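Local coordinates for protein alpha-1,3-glucanase (Bacillus circulans, PDB 5ZRU) that hydrolyses alpha-1,3-glucans by means of the glycoside hydrolase family 87 catalytic unit, the part of a longer protein held in this chain, at residues Ala208-Asn211 with Ala212-Ser216; Leu477-Asn481 with Asp482-Asn486; Tyr567-Gln570 with Asn571-Leu575. One frame throughout, in Å; residues are numbered along the deposited sequence.

Interaction 1: residues Ala208-Asn211 with Ala212-Ser216; sequences AAVN and AAVTS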
loop_
_atom_site.group_PDB
_atom_site.type_symbol
_atom_site.label_atom_id
_atom_site.label_comp_id
_atom_site.label_asym_id
_atom_site.label_seq_id
_atom_site.Cartn_x
_atom_site.Cartn_y
_atom_site.Cartn_z
ATOM N N ALA A 208 15.207 -19.501 18.857
ATOM C CA ALA A 208 15.413 -19.866 20.253
ATOM C C ALA A 208 14.713 -18.883 21.179
ATOM O O ALA A 208 14.137 -19.280 22.198
ATOM C CB ALA A 208 16.909 -19.922 20.564
ATOM N N ALA A 209 14.755 -17.591 20.839
ATOM C CA ALA A 209 14.125 -16.573 21.672
ATOM C C ALA A 209 12.610 -16.738 21.696
ATOM O O ALA A 209 11.975 -16.530 22.738
ATOM C CB ALA A 209 14.513 -15.181 21.170
ATOM N N VAL A 210 12.013 -17.108 20.557
ATOM C CA VAL A 210 10.580 -17.388 20.527
ATOM C C VAL A 210 10.238 -18.517 21.494
ATOM O O VAL A 210 9.307 -18.404 22.300
ATOM C CB VAL A 210 10.120 -17.716 19.094
ATOM C CG1 VAL A 210 8.698 -18.267 19.120
ATOM C CG2 VAL A 210 10.189 -16.465 18.218
ATOM N N ASN A 211 10.978 -19.631 21.420
ATOM C CA ASN A 211 10.706 -20.754 22.317
ATOM C C ASN A 211 10.824 -20.336 23.777
ATOM O O ASN A 211 10.005 -20.735 24.611
ATOM C CB ASN A 211 11.654 -21.917 22.027
ATOM C CG ASN A 211 11.363 -22.593 20.701
ATOM O OD1 ASN A 211 10.261 -22.483 20.161
ATOM N ND2 ASN A 211 12.349 -23.308 20.175
ATOM N N ALA A 212 11.837 -19.535 24.108
ATOM C CA ALA A 212 12.008 -19.133 25.501
ATOM C C ALA A 212 10.901 -18.188 25.944
ATOM O O ALA A 212 10.434 -18.265 27.089
ATOM C CB ALA A 212 13.370 -18.484 25.700
ATOM N N ALA A 213 10.480 -17.281 25.055
ATOM C CA ALA A 213 9.383 -16.376 25.373
ATOM C C ALA A 213 8.103 -17.155 25.627
ATOM O O ALA A 213 7.385 -16.890 26.595
ATOM C CB ALA A 213 9.185 -15.367 24.237
ATOM N N VAL A 214 7.805 -18.127 24.765
ATOM C CA VAL A 214 6.585 -18.909 24.924
ATOM C C VAL A 214 6.654 -19.750 26.190
ATOM O O VAL A 214 5.680 -19.837 26.943
ATOM C CB VAL A 214 6.342 -19.774 23.675
ATOM C CG1 VAL A 214 5.251 -20.809 23.936
ATOM C CG2 VAL A 214 5.965 -18.890 22.490
ATOM N N THR A 215 7.807 -20.368 26.452
ATOM C CA THR A 215 7.951 -21.185 27.654
ATOM C C THR A 215 7.814 -20.346 28.921
ATOM O O THR A 215 7.193 -20.783 29.897
ATOM C CB THR A 215 9.296 -21.917 27.629
ATOM O OG1 THR A 215 9.248 -22.962 26.646
ATOM C CG2 THR A 215 9.612 -22.530 28.994
ATOM N N SER A 216 8.364 -19.130 28.923
ATOM C CA SER A 216 8.397 -18.325 30.137
ATOM C C SER A 216 7.219 -17.372 30.265
ATOM O O SER A 216 7.050 -16.762 31.327
ATOM C CB SER A 216 9.699 -17.526 30.208
ATOM O OG SER A 216 9.780 -16.609 29.129
#

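Interaction 2: residues Leu477-Asn481 with Asp482-Asn486; sequences LEASN and DPIKN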
loop_
_atom_site.group_PDB
_atom_site.type_symbol
_atom_site.label_atom_id
_atom_site.label_comp_id
_atom_site.label_asym_id
_atom_site.label_seq_id
_atom_site.Cartn_x
_atom_site.Cartn_y
_atom_site.Cartn_z
ATOM N N LEU A 477 -17.323 -0.588 -9.981
ATOM C CA LEU A 477 -18.138 -1.705 -9.544
ATOM C C LEU A 477 -18.385 -2.625 -10.731
ATOM O O LEU A 477 -18.889 -2.189 -11.772
ATOM C CB LEU A 477 -19.461 -1.217 -8.948
ATOM C CG LEU A 477 -19.336 -0.123 -7.872
ATOM C CD1 LEU A 477 -20.719 0.349 -7.427
ATOM C CD2 LEU A 477 -18.535 -0.626 -6.664
ATOM N N GLU A 478 -18.052 -3.897 -10.561
ATOM C CA GLU A 478 -18.069 -4.861 -11.657
ATOM C C GLU A 478 -18.834 -6.094 -11.197
ATOM O O GLU A 478 -18.385 -6.801 -10.293
ATOM C CB GLU A 478 -16.646 -5.219 -12.078
ATOM C CG GLU A 478 -16.571 -6.257 -13.174
ATOM C CD GLU A 478 -15.144 -6.720 -13.419
ATOM O OE1 GLU A 478 -14.277 -5.863 -13.697
ATOM O OE2 GLU A 478 -14.891 -7.940 -13.300
ATOM N N ALA A 479 -19.991 -6.342 -11.804
ATOM C CA ALA A 479 -20.780 -7.532 -11.483
ATOM C C ALA A 479 -20.357 -8.630 -12.452
ATOM O O ALA A 479 -21.078 -9.023 -13.369
ATOM C CB ALA A 479 -22.273 -7.238 -11.540
ATOM N N SER A 480 -19.119 -9.087 -12.228
ATOM C CA SER A 480 -18.447 -10.002 -13.143
ATOM C C SER A 480 -19.263 -11.275 -13.337
ATOM O O SER A 480 -19.488 -11.721 -14.468
ATOM C CB SER A 480 -17.065 -10.351 -12.592
ATOM O OG SER A 480 -16.584 -9.321 -11.709
ATOM N N ASN A 481 -19.689 -11.899 -12.238
ATOM C CA ASN A 481 -20.443 -13.135 -12.354
ATOM C C ASN A 481 -21.689 -12.989 -11.486
ATOM O O ASN A 481 -22.807 -12.964 -12.004
ATOM C CB ASN A 481 -19.531 -14.314 -12.008
ATOM C CG ASN A 481 -20.142 -15.273 -11.022
ATOM O OD1 ASN A 481 -20.990 -16.114 -11.373
ATOM N ND2 ASN A 481 -19.721 -15.164 -9.769
ATOM N N ASP A 482 -21.514 -12.804 -10.200
ATOM C CA ASP A 482 -22.633 -12.577 -9.301
ATOM C C ASP A 482 -22.911 -11.081 -9.161
ATOM O O ASP A 482 -22.098 -10.245 -9.570
ATOM C CB ASP A 482 -22.335 -13.198 -7.941
ATOM C CG ASP A 482 -22.492 -14.712 -7.941
ATOM O OD1 ASP A 482 -23.382 -15.236 -8.648
ATOM O OD2 ASP A 482 -21.737 -15.369 -7.213
ATOM N N PRO A 483 -24.064 -10.700 -8.613
ATOM C CA PRO A 483 -24.385 -9.273 -8.486
ATOM C C PRO A 483 -23.595 -8.584 -7.379
ATOM O O PRO A 483 -23.099 -9.201 -6.436
ATOM C CB PRO A 483 -25.887 -9.270 -8.170
ATOM C CG PRO A 483 -26.157 -10.634 -7.605
ATOM C CD PRO A 483 -25.232 -11.559 -8.324
ATOM N N ILE A 484 -23.464 -7.273 -7.530
ATOM C CA ILE A 484 -23.069 -6.394 -6.435
ATOM C C ILE A 484 -24.349 -5.909 -5.775
ATOM O O ILE A 484 -25.231 -5.365 -6.449
ATOM C CB ILE A 484 -22.229 -5.208 -6.944
ATOM C CG1 ILE A 484 -21.054 -5.676 -7.818
ATOM C CG2 ILE A 484 -21.744 -4.336 -5.766
ATOM C CD1 ILE A 484 -19.969 -6.376 -7.060
ATOM N N LYS A 485 -24.459 -6.111 -4.462
ATOM C CA LYS A 485 -25.718 -5.927 -3.750
ATOM C C LYS A 485 -25.486 -5.320 -2.370
ATOM O O LYS A 485 -24.573 -5.735 -1.655
ATOM C CB LYS A 485 -26.436 -7.275 -3.613
ATOM C CG LYS A 485 -27.629 -7.270 -2.709
ATOM C CD LYS A 485 -28.446 -8.558 -2.849
ATOM C CE LYS A 485 -27.731 -9.783 -2.312
ATOM N NZ LYS A 485 -28.717 -10.906 -2.108
ATOM N N ASN A 486 -26.321 -4.336 -2.010
ATOM C CA ASN A 486 -26.382 -3.724 -0.676
ATOM C C ASN A 486 -25.084 -2.980 -0.328
ATOM O O ASN A 486 -24.315 -3.354 0.565
ATOM C CB ASN A 486 -26.728 -4.769 0.396
ATOM C CG ASN A 486 -28.115 -5.370 0.203
ATOM O OD1 ASN A 486 -29.011 -4.733 -0.354
ATOM N ND2 ASN A 486 -28.296 -6.600 0.668
HETATM O O HOH W 1 -19.966 -17.513 -8.870
HETATM O O HOH W 2 -22.750 -17.549 -10.164
#

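Interaction 3: residues Tyr567-Gln570 with Asn571-Leu575; sequences YFIQ and NGFNL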
loop_
_atom_site.group_PDB
_atom_site.type_symbol
_atom_site.label_atom_id
_atom_site.label_comp_id
_atom_site.label_asym_id
_atom_site.label_seq_id
_atom_site.Cartn_x
_atom_site.Cartn_y
_atom_site.Cartn_z
ATOM N N TYR A 567 -23.597 12.219 -17.561
ATOM C CA TYR A 567 -23.736 10.781 -17.400
ATOM C C TYR A 567 -23.629 10.106 -18.752
ATOM O O TYR A 567 -23.971 10.685 -19.784
ATOM C CB TYR A 567 -25.075 10.385 -16.782
ATOM C CG TYR A 567 -25.673 11.435 -15.913
ATOM C CD1 TYR A 567 -25.151 11.686 -14.658
ATOM C CD2 TYR A 567 -26.761 12.181 -16.341
ATOM C CE1 TYR A 567 -25.686 12.657 -13.855
ATOM C CE2 TYR A 567 -27.315 13.149 -15.543
ATOM C CZ TYR A 567 -26.777 13.383 -14.294
ATOM O OH TYR A 567 -27.317 14.349 -13.472
ATOM N N PHE A 568 -23.166 8.863 -18.727
ATOM C CA PHE A 568 -23.060 8.039 -19.929
ATOM C C PHE A 568 -23.542 6.655 -19.506
ATOM O O PHE A 568 -22.755 5.831 -19.028
ATOM C CB PHE A 568 -21.638 8.024 -20.466
ATOM C CG PHE A 568 -21.492 7.305 -21.775
ATOM C CD1 PHE A 568 -22.562 7.199 -22.647
ATOM C CD2 PHE A 568 -20.290 6.717 -22.124
ATOM C CE1 PHE A 568 -22.428 6.526 -23.854
ATOM C CE2 PHE A 568 -20.150 6.046 -23.332
ATOM C CZ PHE A 568 -21.217 5.952 -24.196
ATOM N N ILE A 569 -24.840 6.419 -19.671
ATOM C CA ILE A 569 -25.529 5.265 -19.100
ATOM C C ILE A 569 -26.013 4.376 -20.234
ATOM O O ILE A 569 -26.677 4.848 -21.161
ATOM C CB ILE A 569 -26.718 5.705 -18.223
ATOM C CG1 ILE A 569 -26.289 6.786 -17.227
ATOM C CG2 ILE A 569 -27.338 4.511 -17.523
ATOM C CD1 ILE A 569 -25.173 6.357 -16.298
ATOM N N GLN A 570 -25.701 3.091 -20.153
ATOM C CA GLN A 570 -26.188 2.160 -21.158
ATOM C C GLN A 570 -27.686 1.943 -20.985
ATOM O O GLN A 570 -28.193 1.862 -19.862
ATOM C CB GLN A 570 -25.442 0.833 -21.059
ATOM C CG GLN A 570 -25.860 -0.191 -22.097
ATOM C CD GLN A 570 -24.898 -1.362 -22.161
ATOM O OE1 GLN A 570 -23.681 -1.179 -22.126
ATOM N NE2 GLN A 570 -25.438 -2.567 -22.246
ATOM N N ASN A 571 -28.400 1.868 -22.107
ATOM C CA ASN A 571 -29.850 1.746 -22.050
ATOM C C ASN A 571 -30.256 0.524 -21.234
ATOM O O ASN A 571 -29.720 -0.574 -21.420
ATOM C CB ASN A 571 -30.425 1.662 -23.466
ATOM C CG ASN A 571 -31.934 1.855 -23.498
ATOM O OD1 ASN A 571 -32.569 2.095 -22.469
ATOM N ND2 ASN A 571 -32.512 1.767 -24.692
ATOM N N GLY A 572 -31.220 0.717 -20.334
ATOM C CA GLY A 572 -31.703 -0.324 -19.451
ATOM C C GLY A 572 -31.305 -0.124 -18.000
ATOM O O GLY A 572 -32.032 -0.567 -17.100
ATOM N N PHE A 573 -30.168 0.529 -17.756
ATOM C CA PHE A 573 -29.721 0.781 -16.391
ATOM C C PHE A 573 -30.589 1.862 -15.754
ATOM O O PHE A 573 -30.792 2.929 -16.343
ATOM C CB PHE A 573 -28.249 1.204 -16.395
ATOM C CG PHE A 573 -27.621 1.231 -15.032
ATOM C CD1 PHE A 573 -27.767 2.338 -14.207
ATOM C CD2 PHE A 573 -26.875 0.148 -14.578
ATOM C CE1 PHE A 573 -27.191 2.361 -12.944
ATOM C CE2 PHE A 573 -26.295 0.170 -13.322
ATOM C CZ PHE A 573 -26.454 1.274 -12.506
ATOM N N ASN A 574 -31.088 1.585 -14.545
ATOM C CA ASN A 574 -32.020 2.465 -13.837
ATOM C C ASN A 574 -31.239 3.367 -12.886
ATOM O O ASN A 574 -30.926 2.976 -11.760
ATOM C CB ASN A 574 -33.052 1.642 -13.075
ATOM C CG ASN A 574 -33.734 0.604 -13.946
ATOM O OD1 ASN A 574 -33.456 -0.599 -13.838
ATOM N ND2 ASN A 574 -34.631 1.058 -14.814
ATOM N N LEU A 575 -30.948 4.586 -13.324
ATOM C CA LEU A 575 -30.199 5.556 -12.530
ATOM C C LEU A 575 -31.161 6.616 -12.014
ATOM O O LEU A 575 -31.844 7.273 -12.804
ATOM C CB LEU A 575 -29.084 6.202 -13.356
ATOM C CG LEU A 575 -28.216 7.281 -12.696
ATOM C CD1 LEU A 575 -27.335 6.709 -11.584
ATOM C CD2 LEU A 575 -27.379 8.029 -13.734
#

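Interaction 1: residues Ala208-Asn211 with Ala212-Ser216
The carbonyl oxygen Asn211 O is approached twice from Thr215, four residues on in the same alpha-helix. Thr215 N gives it a backbone bond of 2.9 Å, while Thr215 OG1 lies 3.1 Å from Asn211 O, near enough to give its proton there, though the hydroxyl may be turned to a different acceptor. The hydroxyl stands beside its own backbone N (chi1 -72°), close to this carbonyl of the preceding turn. Residues 208-216 thus illustrate how i to i+4 spacing organises backbone and side chains together, here at the end of helix 203-216. The same ladder joins Ala212 N to Ala208 O at 3.0 Å and Ala213 N to Ala209 O at 2.9 Å. Val214 N meets Val210 O more squarely, with an N-H...O angle of 165°. Beside that bond the two valines run along the same flank of the helix: Val214 CG2 sits 3.4 Å from Val210 O, and the branches Val210 CG1 and Val214 CG2 come within a loose 4.4 Å. Ala209, Val210 and Ala213 turn their methyl groups to Leu220, and both valines reach Ile245, so this face of the helix rests on strands 220-222 and 245-249. The helix follows strand 187-188 and leads into strand 220-222, at one end of the beta-helix; its place is consistent with the helical cap found at the N-terminal end of many pectate-lyase-like beta-helices. At the final turn Ala212 O is held by two donors of one residue, Ser216 N and Ser216 OG, which reach it from opposite faces of the carbonyl plane, the hydroxyl at 2.7 Å.

Interaction 2: residues Leu477-Asn481 with Asp482-Asn486
This is a tight corner of the parallel beta-helix, in which Ala479, just past strand 475-478, lies against Asp482 and against Ile484, the first residue of strand 484-485. An inverse gamma turn pivots on Ala479, whose CB lies 3.6 Å from Asp482 O and 4.2 Å from Ile484 CG1. Ile484 carries CG1 beside its backbone N (chi1 -51°), which brings CD1 to 3.6 Å from Glu478 O and lays the branch against the backbone leading into the corner. At its outer side Asn481 and Asp482 run side by side in the same direction, amide and carboxylate planes 48° apart, and water joins them. One molecule donates to Asn481 OD1 at 2.6 Å and to Asp482 OD1 at 2.8 Å; another accepts from Asn481 ND2 and donates to Asp482 OD2. That second carboxylate oxygen also takes a hydrogen bond from His444 ND1. An alanine in place of Asp482 would probably leave His444 without this acceptor and both waters without their second mate, freeing the Asn481 amide to turn. Within the corner, Ser480 OG reaches back to Glu478 OE2, 2.7 Å away on the anti side of the carboxylate. Thr438 OG1 hydrogen-bonds both Asn481 N and Asp482 O, just past strand 435-437, while Phe510 of strand 510-511 packs on Leu477 and Ala479, so the corner is wedged between the coils before and after it.

Interaction 3: residues Tyr567-Gln570 with Asn571-Leu575
Ile569 holds CG1 beside its backbone N (chi1 -50°), and this splits its two branches between two partners across the turn: CG2 goes to Phe573, while CG1 and CD1 go to Leu575. Leu575, with CG opposite its own N, sends CD2 back to meet them. The turn is a type II beta turn from Gln570 to Phe573, a compact way of passing from strand 567-568 to strand 574-577 of the beta-helix. Its closing bond runs from Phe573 N to Gln570 O, 3.2 Å long and fairly straight (N-H...O 167°), with the donor tilted a little from the carbonyl plane. Gly572 takes the third position with phi at 109°, where a CB would collide with Asn571 O; the backbone itself asks for glycine. Ile569 CG2 packs 3.6 Å from Phe573 CB, its nearest atom on that side chain, and lies obliquely to the start of the ring; the ring leads away from the turn and meets Phe504. Ile569 CD1 and Leu575 CD2 are 3.8 Å apart, their side chains crossing at about a right angle. Leu575 CD2 also lies 4.4 Å from Tyr567 CD1, where the aromatic ring makes a looser contact. Ile542 takes Tyr567 and Ile569 on the preceding coil, and Phe553 takes Leu575. Since the side chains meet through aliphatic and aromatic carbons, and the single hydrogen bond across the contact is the backbone one closing the turn, this chain reversal probably depends on fit more than on charge or side-chain hydrogen bonding.

Overall arrangement
All three contacts are local and belong to the catalytic domain D2, yet they occupy different stations along the beta-helix. Interaction 1 lies on a helix at one end, opposite interaction 3 about the chain's centre, some 62 Å away between centres. Interactions 2 and 3 are near neighbours, 16 Å between centres without touching, and both bend the chain out of strands of the same stacked face, in different coils. The first two are partly buried, the third a surface contact. Their chemistry follows: repeated backbone bonds in the helix, water-bridged polar groups over a small apolar corner in 477-486, and apolar branches around a single turn bond in 567-575.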